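Local coordinates for protein TqaL (Neurospora crassa, PDB 7EEH) that belongs to the 2OG-Fe dioxygenase family of the cupin clan and binds an iron(III) ion, at residues B[53-58]-B[238-243]; B[72-77]-B[164-169]; B[129-134]-B[301-306]; B[156-161]-B[293-298]. The protein carries 1 engineered substitution. All blocks are in the same frame, centred on the assembly; numbering follows the deposited sequence.

Contact 1 of 4, residues B[53-58]-B[238-243]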
loop_
_atom_site.group_PDB
_atom_site.type_symbol
_atom_site.label_atom_id
_atom_site.label_comp_id
_atom_site.label_asym_id
_atom_site.label_seq_id
_atom_site.Cartn_x
_atom_site.Cartn_y
_atom_site.Cartn_z
ATOM N N ALA B 53 -14.012 -18.819 -4.406
ATOM C CA ALA B 53 -14.973 -19.912 -4.346
ATOM C C ALA B 53 -15.135 -20.413 -2.915
ATOM O O ALA B 53 -16.258 -20.671 -2.466
ATOM C CB ALA B 53 -14.533 -21.041 -5.278
ATOM N N ASP B 54 -14.029 -20.532 -2.176
ATOM C CA ASP B 54 -14.118 -21.000 -0.798
ATOM C C ASP B 54 -14.745 -19.960 0.122
ATOM O O ASP B 54 -15.436 -20.326 1.078
ATOM C CB ASP B 54 -12.740 -21.405 -0.296
ATOM C CG ASP B 54 -12.366 -22.806 -0.741
ATOM O OD1 ASP B 54 -13.274 -23.536 -1.191
ATOM O OD2 ASP B 54 -11.186 -23.172 -0.653
ATOM N N LEU B 55 -14.499 -18.667 -0.128
ATOM C CA LEU B 55 -15.210 -17.645 0.630
ATOM C C LEU B 55 -16.717 -17.759 0.411
ATOM O O LEU B 55 -17.500 -17.624 1.358
ATOM C CB LEU B 55 -14.707 -16.251 0.248
ATOM C CG LEU B 55 -13.298 -15.888 0.734
ATOM C CD1 LEU B 55 -12.710 -14.833 -0.169
ATOM C CD2 LEU B 55 -13.324 -15.419 2.170
ATOM N N ASP B 56 -17.142 -18.010 -0.831
ATOM C CA ASP B 56 -18.555 -18.274 -1.092
ATOM C C ASP B 56 -19.028 -19.510 -0.337
ATOM O O ASP B 56 -20.066 -19.489 0.329
ATOM C CB ASP B 56 -18.794 -18.477 -2.590
ATOM C CG ASP B 56 -18.770 -17.195 -3.364
ATOM O OD1 ASP B 56 -18.991 -16.125 -2.760
ATOM O OD2 ASP B 56 -18.526 -17.258 -4.586
ATOM N N ALA B 57 -18.283 -20.606 -0.452
ATOM C CA ALA B 57 -18.702 -21.861 0.164
ATOM C C ALA B 57 -18.746 -21.773 1.681
ATOM O O ALA B 57 -19.471 -22.546 2.322
ATOM C CB ALA B 57 -17.770 -22.994 -0.261
ATOM N N LEU B 58 -17.982 -20.856 2.274
ATOM C CA LEU B 58 -18.041 -20.654 3.714
ATOM C C LEU B 58 -19.408 -20.157 4.165
ATOM O O LEU B 58 -19.782 -20.355 5.323
ATOM C CB LEU B 58 -16.935 -19.672 4.132
ATOM C CG LEU B 58 -16.271 -19.825 5.492
ATOM C CD1 LEU B 58 -15.789 -21.240 5.704
ATOM C CD2 LEU B 58 -15.112 -18.797 5.637
ATOM N N ARG B 238 -22.490 -8.321 12.053
ATOM C CA ARG B 238 -23.614 -8.189 11.127
ATOM C C ARG B 238 -23.299 -8.601 9.701
ATOM O O ARG B 238 -24.230 -8.895 8.952
ATOM C CB ARG B 238 -24.145 -6.742 11.104
ATOM C CG ARG B 238 -24.109 -6.025 12.453
ATOM C CD ARG B 238 -24.183 -4.509 12.316
ATOM N NE ARG B 238 -25.154 -4.108 11.315
ATOM C CZ ARG B 238 -25.846 -2.975 11.355
ATOM N NH1 ARG B 238 -25.666 -2.126 12.359
ATOM N NH2 ARG B 238 -26.721 -2.694 10.390
ATOM N N HIS B 239 -22.047 -8.623 9.281
ATOM C CA HIS B 239 -21.701 -8.853 7.891
ATOM C C HIS B 239 -20.663 -9.956 7.803
ATOM O O HIS B 239 -19.806 -10.103 8.686
ATOM C CB HIS B 239 -21.167 -7.567 7.231
ATOM C CG HIS B 239 -22.107 -6.401 7.328
ATOM N ND1 HIS B 239 -21.813 -5.263 8.051
ATOM C CD2 HIS B 239 -23.339 -6.202 6.801
ATOM C CE1 HIS B 239 -22.818 -4.410 7.957
ATOM N NE2 HIS B 239 -23.758 -4.957 7.208
ATOM N N PHE B 240 -20.758 -10.726 6.719
ATOM C CA PHE B 240 -19.887 -11.855 6.440
ATOM C C PHE B 240 -18.440 -11.562 6.822
ATOM O O PHE B 240 -17.817 -10.645 6.283
ATOM C CB PHE B 240 -19.972 -12.208 4.946
ATOM C CG PHE B 240 -19.054 -13.316 4.535
ATOM C CD1 PHE B 240 -19.134 -14.555 5.150
ATOM C CD2 PHE B 240 -18.122 -13.128 3.528
ATOM C CE1 PHE B 240 -18.291 -15.586 4.791
ATOM C CE2 PHE B 240 -17.271 -14.156 3.140
ATOM C CZ PHE B 240 -17.354 -15.397 3.779
ATOM N N LEU B 241 -17.922 -12.338 7.771
ATOM C CA LEU B 241 -16.537 -12.372 8.248
ATOM C C LEU B 241 -16.213 -11.258 9.240
ATOM O O LEU B 241 -15.039 -11.112 9.581
ATOM C CB LEU B 241 -15.505 -12.331 7.111
ATOM C CG LEU B 241 -15.488 -13.551 6.178
ATOM C CD1 LEU B 241 -14.476 -13.361 5.055
ATOM C CD2 LEU B 241 -15.185 -14.821 6.967
ATOM N N ASP B 242 -17.192 -10.469 9.695
ATOM C CA ASP B 242 -17.022 -9.719 10.933
ATOM C C ASP B 242 -16.373 -10.613 11.989
ATOM O O ASP B 242 -16.847 -11.726 12.244
ATOM C CB ASP B 242 -18.373 -9.217 11.444
ATOM C CG ASP B 242 -18.863 -7.940 10.723
ATOM O OD1 ASP B 242 -18.134 -7.370 9.876
ATOM O OD2 ASP B 242 -19.988 -7.502 11.037
ATOM N N THR B 243 -15.292 -10.125 12.602
ATOM C CA THR B 243 -14.456 -10.938 13.485
ATOM C C THR B 243 -14.070 -10.158 14.736
ATOM O O THR B 243 -13.517 -9.055 14.645
ATOM C CB THR B 243 -13.181 -11.416 12.767
ATOM O OG1 THR B 243 -13.521 -12.348 11.729
ATOM C CG2 THR B 243 -12.256 -12.117 13.738
#
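Leu241 and Phe240, at the tip of a type II beta turn, push into the side of the short helix that carries Leu55 and Leu58. The tight part centres on Leu55. Phe240 swings out with CG anti to its own backbone N (chi1 177°), which takes the ring up to the helix, and its CZ comes within 3.3 Å of the Leu55 carbonyl O. Beside it, CD2 of Leu55 lies 3.7 Å from CD1 of Leu241, the two side chains crossing at about a right angle. CG of Leu241 lies over one face of the Phe240 ring, 3.4 Å above the plane, so the two turn residues pack on each other as well as on the helix. Contacts to Leu58 are looser: its CD2 meets CD2 of Leu241 at 4.2 Å, and its CB stands at the edge of the Phe240 ring. Toward solvent, Phe240 is partly exposed, and the exposed His239 packs on Thr30 of a second subunit. Behind the tip, Asp242 OD2 steadies the turn by accepting from the backbone N atoms of Arg238 and His239. Helix 38-48 closes over Leu241 and Leu55, Leu58 also rests on strand 190-199, and helix 128-141 lies beside the helix.

Contact 2 of 4, residues B[72-77]-B[164-169]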
loop_
_atom_site.group_PDB
_atom_site.type_symbol
_atom_site.label_atom_id
_atom_site.label_comp_id
_atom_site.label_asym_id
_atom_site.label_seq_id
_atom_site.Cartn_x
_atom_site.Cartn_y
_atom_site.Cartn_z
ATOM N N PRO B 72 -32.528 -28.473 20.709
ATOM C CA PRO B 72 -33.252 -27.936 19.544
ATOM C C PRO B 72 -32.884 -26.506 19.154
ATOM O O PRO B 72 -33.243 -26.076 18.045
ATOM C CB PRO B 72 -34.721 -28.013 19.979
ATOM C CG PRO B 72 -34.693 -28.003 21.468
ATOM C CD PRO B 72 -33.322 -28.399 21.948
ATOM N N PHE B 73 -32.201 -25.752 20.011
ATOM C CA PHE B 73 -31.863 -24.367 19.709
ATOM C C PHE B 73 -30.446 -24.206 19.173
ATOM O O PHE B 73 -30.010 -23.072 18.963
ATOM C CB PHE B 73 -32.055 -23.484 20.955
ATOM C CG PHE B 73 -33.351 -23.736 21.693
ATOM C CD1 PHE B 73 -34.574 -23.523 21.072
ATOM C CD2 PHE B 73 -33.343 -24.197 23.003
ATOM C CE1 PHE B 73 -35.764 -23.761 21.744
ATOM C CE2 PHE B 73 -34.528 -24.439 23.680
ATOM C CZ PHE B 73 -35.742 -24.220 23.046
ATOM N N ARG B 74 -29.712 -25.298 18.944
ATOM C CA ARG B 74 -28.371 -25.177 18.386
ATOM C C ARG B 74 -28.017 -26.373 17.506
ATOM O O ARG B 74 -28.324 -27.525 17.829
ATOM C CB ARG B 74 -27.320 -25.007 19.490
ATOM C CG ARG B 74 -27.108 -26.220 20.365
ATOM C CD ARG B 74 -26.006 -25.973 21.364
ATOM N NE ARG B 74 -24.747 -26.558 20.921
ATOM C CZ ARG B 74 -23.561 -25.981 21.091
ATOM N NH1 ARG B 74 -23.478 -24.795 21.691
ATOM N NH2 ARG B 74 -22.461 -26.586 20.653
ATOM N N ARG B 75 -27.370 -26.077 16.387
ATOM C CA ARG B 75 -26.750 -27.071 15.524
ATOM C C ARG B 75 -25.263 -26.752 15.451
ATOM O O ARG B 75 -24.878 -25.581 15.420
ATOM C CB ARG B 75 -27.384 -27.065 14.128
ATOM C CG ARG B 75 -28.840 -27.561 14.108
ATOM C CD ARG B 75 -29.750 -26.656 13.299
ATOM N NE ARG B 75 -31.166 -26.873 13.602
ATOM C CZ ARG B 75 -32.164 -26.294 12.937
ATOM N NH1 ARG B 75 -31.903 -25.461 11.931
ATOM N NH2 ARG B 75 -33.423 -26.540 13.280
ATOM N N SER B 76 -24.425 -27.781 15.438
ATOM C CA SER B 76 -23.007 -27.511 15.629
ATOM C C SER B 76 -22.164 -28.668 15.120
ATOM O O SER B 76 -22.642 -29.799 14.973
ATOM C CB SER B 76 -22.707 -27.250 17.103
ATOM O OG SER B 76 -22.260 -28.434 17.735
ATOM N N ARG B 77 -20.907 -28.341 14.807
ATOM C CA ARG B 77 -19.809 -29.289 14.656
ATOM C C ARG B 77 -18.588 -28.686 15.334
ATOM O O ARG B 77 -18.467 -27.465 15.425
ATOM C CB ARG B 77 -19.473 -29.598 13.187
ATOM C CG ARG B 77 -20.593 -30.324 12.438
ATOM C CD ARG B 77 -20.198 -30.833 11.065
ATOM N NE ARG B 77 -21.302 -31.635 10.522
ATOM C CZ ARG B 77 -21.457 -32.939 10.761
ATOM N NH1 ARG B 77 -20.571 -33.599 11.500
ATOM N NH2 ARG B 77 -22.501 -33.587 10.260
ATOM N N PHE B 164 -15.610 -24.393 17.110
ATOM C CA PHE B 164 -17.015 -24.736 16.911
ATOM C C PHE B 164 -17.587 -23.958 15.734
ATOM O O PHE B 164 -17.469 -22.727 15.675
ATOM C CB PHE B 164 -17.859 -24.433 18.148
ATOM C CG PHE B 164 -17.640 -25.381 19.282
ATOM C CD1 PHE B 164 -16.520 -25.273 20.077
ATOM C CD2 PHE B 164 -18.568 -26.375 19.563
ATOM C CE1 PHE B 164 -16.314 -26.145 21.135
ATOM C CE2 PHE B 164 -18.366 -27.250 20.615
ATOM C CZ PHE B 164 -17.238 -27.132 21.401
ATOM N N ASN B 165 -18.243 -24.667 14.830
ATOM C CA ASN B 165 -19.076 -24.053 13.803
ATOM C C ASN B 165 -20.512 -24.210 14.297
ATOM O O ASN B 165 -20.987 -25.334 14.475
ATOM C CB ASN B 165 -18.833 -24.734 12.461
ATOM C CG ASN B 165 -19.591 -24.098 11.324
ATOM O OD1 ASN B 165 -20.324 -23.113 11.494
ATOM N ND2 ASN B 165 -19.399 -24.641 10.144
ATOM N N LEU B 166 -21.181 -23.095 14.583
ATOM C CA LEU B 166 -22.382 -23.108 15.414
ATOM C C LEU B 166 -23.493 -22.294 14.767
ATOM O O LEU B 166 -23.304 -21.114 14.452
ATOM C CB LEU B 166 -22.069 -22.553 16.825
ATOM C CG LEU B 166 -23.251 -22.204 17.736
ATOM C CD1 LEU B 166 -24.025 -23.451 18.096
ATOM C CD2 LEU B 166 -22.800 -21.499 18.994
ATOM N N ARG B 167 -24.657 -22.917 14.586
ATOM C CA ARG B 167 -25.865 -22.212 14.175
ATOM C C ARG B 167 -26.831 -22.212 15.354
ATOM O O ARG B 167 -27.255 -23.281 15.810
ATOM C CB ARG B 167 -26.501 -22.867 12.944
ATOM C CG ARG B 167 -27.965 -22.493 12.735
ATOM C CD ARG B 167 -28.480 -22.958 11.380
ATOM N NE ARG B 167 -27.761 -22.330 10.273
ATOM C CZ ARG B 167 -27.878 -22.694 9.001
ATOM N NH1 ARG B 167 -28.706 -23.684 8.659
ATOM N NH2 ARG B 167 -27.164 -22.072 8.068
ATOM N N THR B 168 -27.145 -21.028 15.871
ATOM C CA THR B 168 -28.165 -20.924 16.908
ATOM C C THR B 168 -29.522 -20.704 16.252
ATOM O O THR B 168 -29.609 -20.176 15.146
ATOM C CB THR B 168 -27.860 -19.790 17.892
ATOM O OG1 THR B 168 -27.896 -18.532 17.209
ATOM C CG2 THR B 168 -26.488 -19.995 18.538
ATOM N N VAL B 169 -30.583 -21.132 16.934
ATOM C CA VAL B 169 -31.943 -21.087 16.396
ATOM C C VAL B 169 -32.861 -20.490 17.456
ATOM O O VAL B 169 -32.907 -20.984 18.588
ATOM C CB VAL B 169 -32.444 -22.481 15.977
ATOM C CG1 VAL B 169 -33.818 -22.383 15.338
ATOM C CG2 VAL B 169 -31.460 -23.145 15.027
#
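Leu166 and Arg74 meet through two torsions: the leucine places CG anti to its backbone N (chi1 167°), and the arginine, with CG between backbone N and carbonyl carbon, bends at chi3 (-99°) and runs on along its strand toward the level of Ser76. CD1 of Leu166 thereby lies over one face of the Arg74 guanidinium, 3.8 Å above its plane. NH2 of Arg74 reaches on to CD2 of Phe164 at 4.0 Å, guanidinium and ring planes 78° apart. On the other face of the sheet Arg75, bent at chi2, spreads its guanidinium against CG2 of Val169, which is 3.8 Å from CZ of Arg75. Its neighbour Arg167 turns its charge to Asp270 in a salt bridge and to Asn63, while Arg77 reaches backbone oxygens of Asn64, Phe117 and Glu119. Beneath the side chains runs a regular antiparallel ladder. Arg75 and Arg167 exchange two bonds, Arg75 N to Arg167 O at 2.9 Å and Arg167 N to Arg75 O at 2.8 Å; Arg77 and Asn165 form a second such pair, and Val169 N adds a bond to Phe73 O where the chain turns the corner. Strand 158-170 is flanked on its other edge by strand 267-277, Leu166 packing on Ile273 and Phe164 on Phe275.

Contact 3 of 4, residues B[129-134]-B[301-306]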
loop_
_atom_site.group_PDB
_atom_site.type_symbol
_atom_site.label_atom_id
_atom_site.label_comp_id
_atom_site.label_asym_id
_atom_site.label_seq_id
_atom_site.Cartn_x
_atom_site.Cartn_y
_atom_site.Cartn_z
ATOM N N ALA B 129 -10.507 -20.517 2.903
ATOM C CA ALA B 129 -10.842 -19.335 3.692
ATOM C C ALA B 129 -10.865 -19.667 5.175
ATOM O O ALA B 129 -10.322 -18.912 5.992
ATOM C CB ALA B 129 -12.188 -18.743 3.256
ATOM N N PHE B 130 -11.470 -20.797 5.544
ATOM C CA PHE B 130 -11.358 -21.251 6.929
ATOM C C PHE B 130 -9.900 -21.408 7.340
ATOM O O PHE B 130 -9.511 -20.997 8.444
ATOM C CB PHE B 130 -12.095 -22.577 7.136
ATOM C CG PHE B 130 -11.790 -23.230 8.470
ATOM C CD1 PHE B 130 -12.446 -22.822 9.621
ATOM C CD2 PHE B 130 -10.836 -24.232 8.568
ATOM C CE1 PHE B 130 -12.161 -23.408 10.848
ATOM C CE2 PHE B 130 -10.550 -24.825 9.791
ATOM C CZ PHE B 130 -11.211 -24.414 10.932
ATOM N N GLN B 131 -9.078 -22.021 6.474
ATOM C CA GLN B 131 -7.662 -22.179 6.794
ATOM C C GLN B 131 -6.991 -20.821 6.963
ATOM O O GLN B 131 -6.174 -20.635 7.865
ATOM C CB GLN B 131 -6.950 -23.000 5.717
ATOM C CG GLN B 131 -7.488 -24.439 5.588
ATOM C CD GLN B 131 -6.716 -25.287 4.587
ATOM O OE1 GLN B 131 -6.020 -24.765 3.720
ATOM N NE2 GLN B 131 -6.834 -26.607 4.714
ATOM N N ALA B 132 -7.328 -19.861 6.105
ATOM C CA ALA B 132 -6.773 -18.519 6.256
ATOM C C ALA B 132 -7.174 -17.909 7.591
ATOM O O ALA B 132 -6.381 -17.200 8.217
ATOM C CB ALA B 132 -7.224 -17.629 5.102
ATOM N N LEU B 133 -8.390 -18.210 8.065
ATOM C CA LEU B 133 -8.806 -17.713 9.375
ATOM C C LEU B 133 -7.923 -18.263 10.485
ATOM O O LEU B 133 -7.561 -17.531 11.408
ATOM C CB LEU B 133 -10.272 -18.050 9.649
ATOM C CG LEU B 133 -11.304 -17.066 9.090
ATOM C CD1 LEU B 133 -12.719 -17.630 9.207
ATOM C CD2 LEU B 133 -11.198 -15.689 9.779
ATOM N N LEU B 134 -7.570 -19.550 10.420
ATOM C CA LEU B 134 -6.669 -20.121 11.418
ATOM C C LEU B 134 -5.298 -19.462 11.360
ATOM O O LEU B 134 -4.714 -19.131 12.395
ATOM C CB LEU B 134 -6.531 -21.630 11.210
ATOM C CG LEU B 134 -7.654 -22.547 11.708
ATOM C CD1 LEU B 134 -7.398 -23.952 11.210
ATOM C CD2 LEU B 134 -7.747 -22.531 13.234
ATOM N N LEU B 301 -9.482 -37.677 9.481
ATOM C CA LEU B 301 -9.729 -36.343 8.928
ATOM C C LEU B 301 -8.467 -35.486 9.037
ATOM O O LEU B 301 -8.491 -34.387 9.606
ATOM C CB LEU B 301 -10.901 -35.675 9.639
ATOM C CG LEU B 301 -12.278 -36.309 9.438
ATOM C CD1 LEU B 301 -13.266 -35.840 10.509
ATOM C CD2 LEU B 301 -12.796 -35.996 8.053
ATOM N N PRO B 302 -7.349 -35.951 8.485
ATOM C CA PRO B 302 -6.093 -35.231 8.677
ATOM C C PRO B 302 -6.135 -33.878 7.992
ATOM O O PRO B 302 -6.873 -33.668 7.028
ATOM C CB PRO B 302 -5.059 -36.155 8.031
ATOM C CG PRO B 302 -5.835 -36.795 6.921
ATOM C CD PRO B 302 -7.204 -37.036 7.493
HETATM N N MSE B 303 -5.338 -32.954 8.519
HETATM C CA MSE B 303 -5.248 -31.607 7.979
HETATM C C MSE B 303 -4.035 -30.913 8.578
HETATM O O MSE B 303 -3.814 -30.961 9.788
HETATM C CB MSE B 303 -6.539 -30.834 8.260
HETATM C CG MSE B 303 -6.636 -29.505 7.554
HETATM SE SE MSE B 303 -6.014 -28.026 8.676
HETATM C CE MSE B 303 -7.543 -27.052 8.604
ATOM N N GLU B 304 -3.214 -30.298 7.729
ATOM C CA GLU B 304 -2.079 -29.536 8.225
ATOM C C GLU B 304 -1.696 -28.501 7.183
ATOM O O GLU B 304 -1.530 -28.842 6.010
ATOM C CB GLU B 304 -0.887 -30.445 8.543
ATOM C CG GLU B 304 0.331 -29.686 9.046
ATOM C CD GLU B 304 1.174 -30.485 10.020
ATOM O OE1 GLU B 304 0.737 -31.566 10.469
ATOM O OE2 GLU B 304 2.277 -30.014 10.355
ATOM N N VAL B 305 -1.590 -27.242 7.600
ATOM C CA VAL B 305 -1.193 -26.167 6.695
ATOM C C VAL B 305 -0.114 -25.347 7.387
ATOM O O VAL B 305 -0.129 -25.217 8.617
ATOM C CB VAL B 305 -2.379 -25.273 6.282
ATOM C CG1 VAL B 305 -3.457 -26.088 5.579
ATOM C CG2 VAL B 305 -2.956 -24.530 7.467
ATOM N N PRO B 306 0.836 -24.786 6.644
ATOM C CA PRO B 306 1.852 -23.935 7.271
ATOM C C PRO B 306 1.252 -22.632 7.776
ATOM O O PRO B 306 0.298 -22.106 7.207
ATOM C CB PRO B 306 2.851 -23.680 6.136
ATOM C CG PRO B 306 2.083 -23.939 4.877
ATOM C CD PRO B 306 1.099 -25.012 5.213
#
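Gln131 lays its terminal amide against CG1 of Val305, which comes nearly as close to CD and NE2 of the glutamine as to OE1, the nearest atom at 3.4 Å. The methyl thus meets the amide as a whole and not one end of it. Beyond CG the glutamine chain is extended (chi2 -176°), carrying the amide across the gap to the C-terminal segment, and NE2 is held by a hydrogen bond to the backbone O of Gln125. Selenomethionine Met303 slides past Gln131 in the opposite direction. Bends at chi2 and chi3 swing its methyl CE toward the Phe130 side of the helix, where it touches three side chains at once: CE sits in the plane of the Phe130 ring, at its edge, 3.9 Å from CE2; it is 4.0 Å from NE2 of Gln131; and it meets CD1 of Leu134 tip to tip at 4.1 Å. No hydrogen bond crosses between the two segments, so side-chain packing alone joins them. Segment 301-306 enters the edge of the large sheet here, with Met303 and Val305 bonded through their backbones to Arg92 and Val90 of strand 89-92. Helix 128-141 lies on the sheet, Phe130 and Leu134 resting on strand 267-277 and Leu133 reaching helix 38-48.

Contact 4 of 4, residues B[156-161]-B[293-298]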
loop_
_atom_site.group_PDB
_atom_site.type_symbol
_atom_site.label_atom_id
_atom_site.label_comp_id
_atom_site.label_asym_id
_atom_site.label_seq_id
_atom_site.Cartn_x
_atom_site.Cartn_y
_atom_site.Cartn_z
ATOM N N SER B 156 5.104 -24.433 26.798
ATOM C CA SER B 156 4.925 -25.251 25.613
ATOM C C SER B 156 5.062 -24.408 24.347
ATOM O O SER B 156 4.921 -23.181 24.362
ATOM C CB SER B 156 3.560 -25.938 25.645
ATOM O OG SER B 156 3.126 -26.266 24.339
ATOM N N ASP B 157 5.367 -25.084 23.245
ATOM C CA ASP B 157 5.391 -24.484 21.920
ATOM C C ASP B 157 4.141 -24.815 21.102
ATOM O O ASP B 157 4.115 -24.556 19.893
ATOM C CB ASP B 157 6.636 -24.944 21.165
ATOM C CG ASP B 157 6.733 -26.463 21.068
ATOM O OD1 ASP B 157 5.797 -27.183 21.485
ATOM O OD2 ASP B 157 7.763 -26.951 20.563
ATOM N N LYS B 158 3.126 -25.402 21.726
ATOM C CA LYS B 158 1.904 -25.836 21.066
ATOM C C LYS B 158 0.708 -25.201 21.755
ATOM O O LYS B 158 0.684 -25.092 22.984
ATOM C CB LYS B 158 1.744 -27.365 21.115
ATOM C CG LYS B 158 2.648 -28.140 20.170
ATOM C CD LYS B 158 3.003 -29.514 20.735
ATOM C CE LYS B 158 4.134 -30.183 19.944
ATOM N NZ LYS B 158 5.337 -29.292 19.769
ATOM N N TRP B 159 -0.280 -24.778 20.967
ATOM C CA TRP B 159 -1.568 -24.354 21.493
ATOM C C TRP B 159 -2.642 -25.328 21.031
ATOM O O TRP B 159 -2.552 -25.900 19.946
ATOM C CB TRP B 159 -1.980 -22.951 21.021
ATOM C CG TRP B 159 -1.018 -21.810 21.229
ATOM C CD1 TRP B 159 0.143 -21.595 20.565
ATOM C CD2 TRP B 159 -1.187 -20.694 22.117
ATOM N NE1 TRP B 159 0.734 -20.434 21.000
ATOM C CE2 TRP B 159 -0.061 -19.862 21.955
ATOM C CE3 TRP B 159 -2.170 -20.332 23.052
ATOM C CZ2 TRP B 159 0.115 -18.689 22.680
ATOM C CZ3 TRP B 159 -2.001 -19.160 23.776
ATOM C CH2 TRP B 159 -0.858 -18.357 23.591
ATOM N N VAL B 160 -3.667 -25.488 21.856
ATOM C CA VAL B 160 -4.874 -26.217 21.490
ATOM C C VAL B 160 -5.913 -25.193 21.080
ATOM O O VAL B 160 -6.194 -24.256 21.835
ATOM C CB VAL B 160 -5.404 -27.068 22.656
ATOM C CG1 VAL B 160 -6.649 -27.855 22.211
ATOM C CG2 VAL B 160 -4.324 -27.979 23.186
ATOM N N CYS B 161 -6.486 -25.368 19.895
ATOM C CA CYS B 161 -7.554 -24.501 19.421
ATOM C C CYS B 161 -8.788 -25.365 19.210
ATOM O O CYS B 161 -8.813 -26.208 18.300
ATOM C CB CYS B 161 -7.159 -23.784 18.137
ATOM S SG CYS B 161 -8.525 -22.819 17.427
ATOM N N ASP B 293 -4.078 -32.769 27.507
ATOM C CA ASP B 293 -4.486 -32.658 26.118
ATOM C C ASP B 293 -3.726 -33.660 25.268
ATOM O O ASP B 293 -2.504 -33.795 25.391
ATOM C CB ASP B 293 -4.223 -31.245 25.608
ATOM C CG ASP B 293 -5.005 -30.219 26.361
ATOM O OD1 ASP B 293 -6.245 -30.282 26.287
ATOM O OD2 ASP B 293 -4.387 -29.369 27.034
ATOM N N SER B 294 -4.440 -34.357 24.395
ATOM C CA SER B 294 -3.796 -35.230 23.433
ATOM C C SER B 294 -3.426 -34.416 22.204
ATOM O O SER B 294 -4.239 -33.633 21.707
ATOM C CB SER B 294 -4.719 -36.384 23.042
ATOM O OG SER B 294 -4.447 -36.812 21.722
ATOM N N PHE B 295 -2.206 -34.603 21.706
ATOM C CA PHE B 295 -1.770 -33.949 20.482
ATOM C C PHE B 295 -1.626 -34.927 19.321
ATOM O O PHE B 295 -1.001 -34.600 18.307
ATOM C CB PHE B 295 -0.475 -33.178 20.723
ATOM C CG PHE B 295 -0.674 -31.929 21.540
ATOM C CD1 PHE B 295 -1.180 -30.774 20.952
ATOM C CD2 PHE B 295 -0.394 -31.922 22.896
ATOM C CE1 PHE B 295 -1.380 -29.626 21.699
ATOM C CE2 PHE B 295 -0.589 -30.775 23.660
ATOM C CZ PHE B 295 -1.081 -29.626 23.060
ATOM N N ARG B 296 -2.222 -36.106 19.437
ATOM C CA ARG B 296 -2.250 -37.032 18.317
ATOM C C ARG B 296 -3.028 -36.410 17.160
ATOM O O ARG B 296 -4.148 -35.922 17.359
ATOM C CB ARG B 296 -2.882 -38.358 18.740
ATOM C CG ARG B 296 -2.118 -39.021 19.882
ATOM C CD ARG B 296 -2.656 -40.406 20.219
ATOM N NE ARG B 296 -2.769 -41.248 19.033
ATOM C CZ ARG B 296 -1.744 -41.847 18.433
ATOM N NH1 ARG B 296 -0.508 -41.701 18.906
ATOM N NH2 ARG B 296 -1.957 -42.598 17.358
ATOM N N PRO B 297 -2.473 -36.383 15.958
ATOM C CA PRO B 297 -3.226 -35.863 14.818
ATOM C C PRO B 297 -4.388 -36.783 14.473
ATOM O O PRO B 297 -4.437 -37.955 14.864
ATOM C CB PRO B 297 -2.190 -35.812 13.691
ATOM C CG PRO B 297 -1.106 -36.737 14.124
ATOM C CD PRO B 297 -1.083 -36.713 15.611
ATOM N N HIS B 298 -5.354 -36.219 13.755
ATOM C CA HIS B 298 -6.556 -36.967 13.420
ATOM C C HIS B 298 -6.224 -37.981 12.340
ATOM O O HIS B 298 -5.621 -37.639 11.320
ATOM C CB HIS B 298 -7.660 -36.020 12.952
ATOM C CG HIS B 298 -9.043 -36.571 13.105
ATOM N ND1 HIS B 298 -9.479 -37.688 12.425
ATOM C CD2 HIS B 298 -10.096 -36.140 13.838
ATOM C CE1 HIS B 298 -10.739 -37.929 12.744
ATOM N NE2 HIS B 298 -11.135 -37.005 13.601
#
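Lys158 and Val160, at the start of a strand, hold the ring of Phe295 between them. Followed outward, the lysine first touches the ring with CB, 3.9 Å from CE1 of Phe295. CG carries the chain onward, and CD then passes over one face of the ring, laying the aliphatic part of the side chain along the aromatic group. The chain is nearly extended until its end, where it bends (chi4 51°) and NZ turns away from the phenylalanine. The tip ends in a salt bridge with the preceding residue, NZ of Lys158 lying 2.8 Å from OD1 of Asp157 and above the plane of that carboxylate; Asp84 is a second, weak and more distant ion partner. The lysine therefore gives its hydrocarbon to the aromatic ring and its charge to the acid beside it.

Val160 approaches the same ring obliquely, CG2 standing 3.6 Å from CZ of Phe295. The same methyl also meets the carboxylate carbon CG of Asp293, at 3.9 Å. That acid group is secured from outside the contact, OD2 accepting from the backbone N of Val280 and OD1 pairing with Arg277. Two ST turns shape the flanking backbone: Ser156 OG accepts from Lys158 N at 2.8 Å, and Ser294 OG accepts from Arg296 N at 3.3 Å. The loop before strand 304-306 is thus laid across one face of the large sheet, with Phe295 also on Cys82 of strand 74-84, while Trp159 points away from the loop and packs on strands 74-84 and 267-277.

How the contacts relate
All four contacts gather round the large antiparallel sheet of a cupin-type fold. Contacts 1 and 3 touch directly: Leu55 CD2 and Leu58 CD2 lie 3.7 and 3.8 Å from Ala129 CB, so helix 52-58 packs directly on helix 128-141. Contact 3 in turn reaches contact 4 through Leu134 CD2 and Cys161 SG, 4.3 Å apart. Contacts 2 and 4 share strand 158-170 but have centres about 25 Å apart. Contacts 1 and 4 lie on opposite sides of the chain's centre, their centres about 27 Å apart. The iron, bound by His184, Asp186 and His253, is about 10 Å from the side chain of Leu166 in contact 2.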